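Local coordinates for putative isomerase (Sinorhizobium meliloti, PDB 2PPG), which belongs to the enolase superfamily as a putative isomerase, joining a mandelate racemase/muconate lactonizing enzyme-type N-terminal domain to a TIM-barrel-like C-terminal domain, at residues K199-L204 with K232-H237. Residues are numbered along the deposited sequence; the frame is centred on the assembly and turned at random.
Sequences KEMEIL and KAMEPH
E202 and H237 bring the two backbones closest, their CA atoms 6.0 Å apart, where helix 197-208 meets the C-terminal part of 224-237. These are consecutive outer helices of the TIM-barrel-like domain, and strand 213-217 lies between them in sequence. No hydrogen bond joins the two segments, which meet through packing; just beyond them, R205 of the facing helix holds H237 O. The H237 imidazole lies against the helix backbone at E202, with E202 CA 3.8 Å above the ring plane over its centre. E202 CB adds a CH-pi contact, 4.1 Å from the centroid of the H237 ring and 23° off the ring normal. The E202 chain runs on extended past the ring, and its carboxylate is turned 69° from the imidazole plane. E202 OE1 stands 4.4 Å from H237 NE2, too far for a bond, though an electrostatic attraction is possible if the ring is protonated. On the inner side, the selenomethionines M201 and M234 cross at about a right angle, M201 CG touching M234 CG at 3.5 Å. Both side chains point in toward the strands, filling the layer between the helices and the barrel wall: each packs on F188 of strand 185-189, while M201 also reaches I214 and M234 reaches C216, both on strand 213-217. The turn presenting H237 is closed by its N bonding to M234 O. M201 bends at chi2 (-72°) and again at chi3, a curl that brings its methyl CE to H237 CB, 3.7 Å away, and just as near H237 O.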
loop_
_atom_site.group_PDB
_atom_site.type_symbol
_atom_site.label_atom_id
_atom_site.label_comp_id
_atom_site.label_asym_id
_atom_site.label_seq_id
_atom_site.Cartn_x
_atom_site.Cartn_y
_atom_site.Cartn_z
ATOM N N LYS A 199 28.806 5.238 -25.927
ATOM C CA LYS A 199 29.697 5.037 -27.057
ATOM C C LYS A 199 30.335 3.662 -26.961
ATOM O O LYS A 199 30.713 3.070 -27.974
ATOM C CB LYS A 199 30.775 6.126 -27.113
ATOM C CG LYS A 199 30.285 7.513 -27.528
ATOM C CD LYS A 199 31.457 8.507 -27.590
ATOM C CE LYS A 199 31.068 9.934 -27.166
ATOM N NZ LYS A 199 30.590 10.761 -28.304
ATOM N N GLU A 200 30.443 3.165 -25.733
ATOM C CA GLU A 200 31.030 1.859 -25.461
ATOM C C GLU A 200 30.129 0.718 -25.970
ATOM O O GLU A 200 30.626 -0.262 -26.565
ATOM C CB GLU A 200 31.303 1.702 -23.962
ATOM C CG GLU A 200 32.403 0.711 -23.613
ATOM C CD GLU A 200 33.796 1.320 -23.691
ATOM O OE1 GLU A 200 33.910 2.564 -23.837
ATOM O OE2 GLU A 200 34.780 0.554 -23.596
HETATM N N MSE A 201 28.817 0.846 -25.731
HETATM C CA MSE A 201 27.823 -0.107 -26.239
HETATM C C MSE A 201 27.784 -0.078 -27.758
HETATM O O MSE A 201 27.864 -1.109 -28.419
HETATM C CB MSE A 201 26.434 0.215 -25.694
HETATM C CG MSE A 201 26.174 -0.305 -24.297
HETATM SE SE MSE A 201 25.952 -2.256 -24.153
HETATM C CE MSE A 201 24.564 -2.599 -25.487
ATOM N N GLU A 202 27.653 1.126 -28.298
ATOM C CA GLU A 202 27.725 1.360 -29.728
ATOM C C GLU A 202 28.826 0.530 -30.413
ATOM O O GLU A 202 28.549 -0.208 -31.362
ATOM C CB GLU A 202 27.960 2.855 -29.970
ATOM C CG GLU A 202 27.807 3.313 -31.406
ATOM C CD GLU A 202 27.748 4.826 -31.501
ATOM O OE1 GLU A 202 26.700 5.353 -31.949
ATOM O OE2 GLU A 202 28.738 5.484 -31.096
ATOM N N ILE A 203 30.064 0.655 -29.929
ATOM C CA ILE A 203 31.197 0.029 -30.592
ATOM C C ILE A 203 31.219 -1.475 -30.369
ATOM O O ILE A 203 31.417 -2.227 -31.322
ATOM C CB ILE A 203 32.562 0.702 -30.250
ATOM C CG1 ILE A 203 33.530 0.510 -31.411
ATOM C CG2 ILE A 203 33.168 0.163 -28.953
ATOM C CD1 ILE A 203 34.716 1.435 -31.397
ATOM N N LEU A 204 30.970 -1.911 -29.129
ATOM C CA LEU A 204 30.884 -3.337 -28.822
ATOM C C LEU A 204 29.792 -4.017 -29.661
ATOM O O LEU A 204 30.038 -5.056 -30.273
ATOM C CB LEU A 204 30.668 -3.571 -27.326
ATOM C CG LEU A 204 31.765 -3.161 -26.321
ATOM C CD1 LEU A 204 31.342 -3.518 -24.896
ATOM C CD2 LEU A 204 33.139 -3.746 -26.600
ATOM N N LYS A 232 19.010 3.962 -20.394
ATOM C CA LYS A 232 18.196 4.310 -21.553
ATOM C C LYS A 232 19.038 4.760 -22.736
ATOM O O LYS A 232 18.590 4.685 -23.877
ATOM C CB LYS A 232 17.170 5.394 -21.206
ATOM C CG LYS A 232 15.940 4.876 -20.460
ATOM C CD LYS A 232 14.753 5.812 -20.638
ATOM C CE LYS A 232 13.528 5.354 -19.843
ATOM N NZ LYS A 232 13.070 3.982 -20.190
ATOM N N ALA A 233 20.258 5.216 -22.463
ATOM C CA ALA A 233 21.154 5.653 -23.523
ATOM C C ALA A 233 21.790 4.444 -24.208
ATOM O O ALA A 233 22.151 4.502 -25.385
ATOM C CB ALA A 233 22.220 6.572 -22.964
HETATM N N MSE A 234 21.909 3.355 -23.452
HETATM C CA MSE A 234 22.559 2.132 -23.898
HETATM C C MSE A 234 21.582 1.156 -24.540
HETATM O O MSE A 234 21.993 0.284 -25.298
HETATM C CB MSE A 234 23.221 1.432 -22.708
HETATM C CG MSE A 234 24.517 2.046 -22.243
HETATM SE SE MSE A 234 25.336 1.036 -20.761
HETATM C CE MSE A 234 24.138 1.565 -19.328
ATOM N N GLU A 235 20.299 1.295 -24.223
ATOM C CA GLU A 235 19.273 0.341 -24.656
ATOM C C GLU A 235 19.047 0.210 -26.169
ATOM O O GLU A 235 18.803 -0.892 -26.647
ATOM C CB GLU A 235 17.942 0.582 -23.920
ATOM C CG GLU A 235 17.857 -0.136 -22.572
ATOM C CD GLU A 235 16.671 0.300 -21.702
ATOM O OE1 GLU A 235 16.395 1.509 -21.607
ATOM O OE2 GLU A 235 16.018 -0.567 -21.087
ATOM N N PRO A 236 19.111 1.316 -26.931
ATOM C CA PRO A 236 19.011 1.130 -28.384
ATOM C C PRO A 236 20.053 0.152 -28.949
ATOM O O PRO A 236 19.814 -0.471 -29.986
ATOM C CB PRO A 236 19.228 2.548 -28.945
ATOM C CG PRO A 236 19.758 3.369 -27.809
ATOM C CD PRO A 236 19.224 2.741 -26.568
ATOM N N HIS A 237 21.183 0.007 -28.258
ATOM C CA HIS A 237 22.232 -0.935 -28.656
ATOM C C HIS A 237 22.050 -2.392 -28.186
ATOM O O HIS A 237 22.776 -3.278 -28.624
ATOM C CB HIS A 237 23.593 -0.392 -28.239
ATOM C CG HIS A 237 23.846 0.983 -28.750
ATOM N ND1 HIS A 237 23.919 1.267 -30.097
ATOM C CD2 HIS A 237 23.989 2.164 -28.105
ATOM C CE1 HIS A 237 24.115 2.564 -30.259
ATOM N NE2 HIS A 237 24.163 3.131 -29.066
#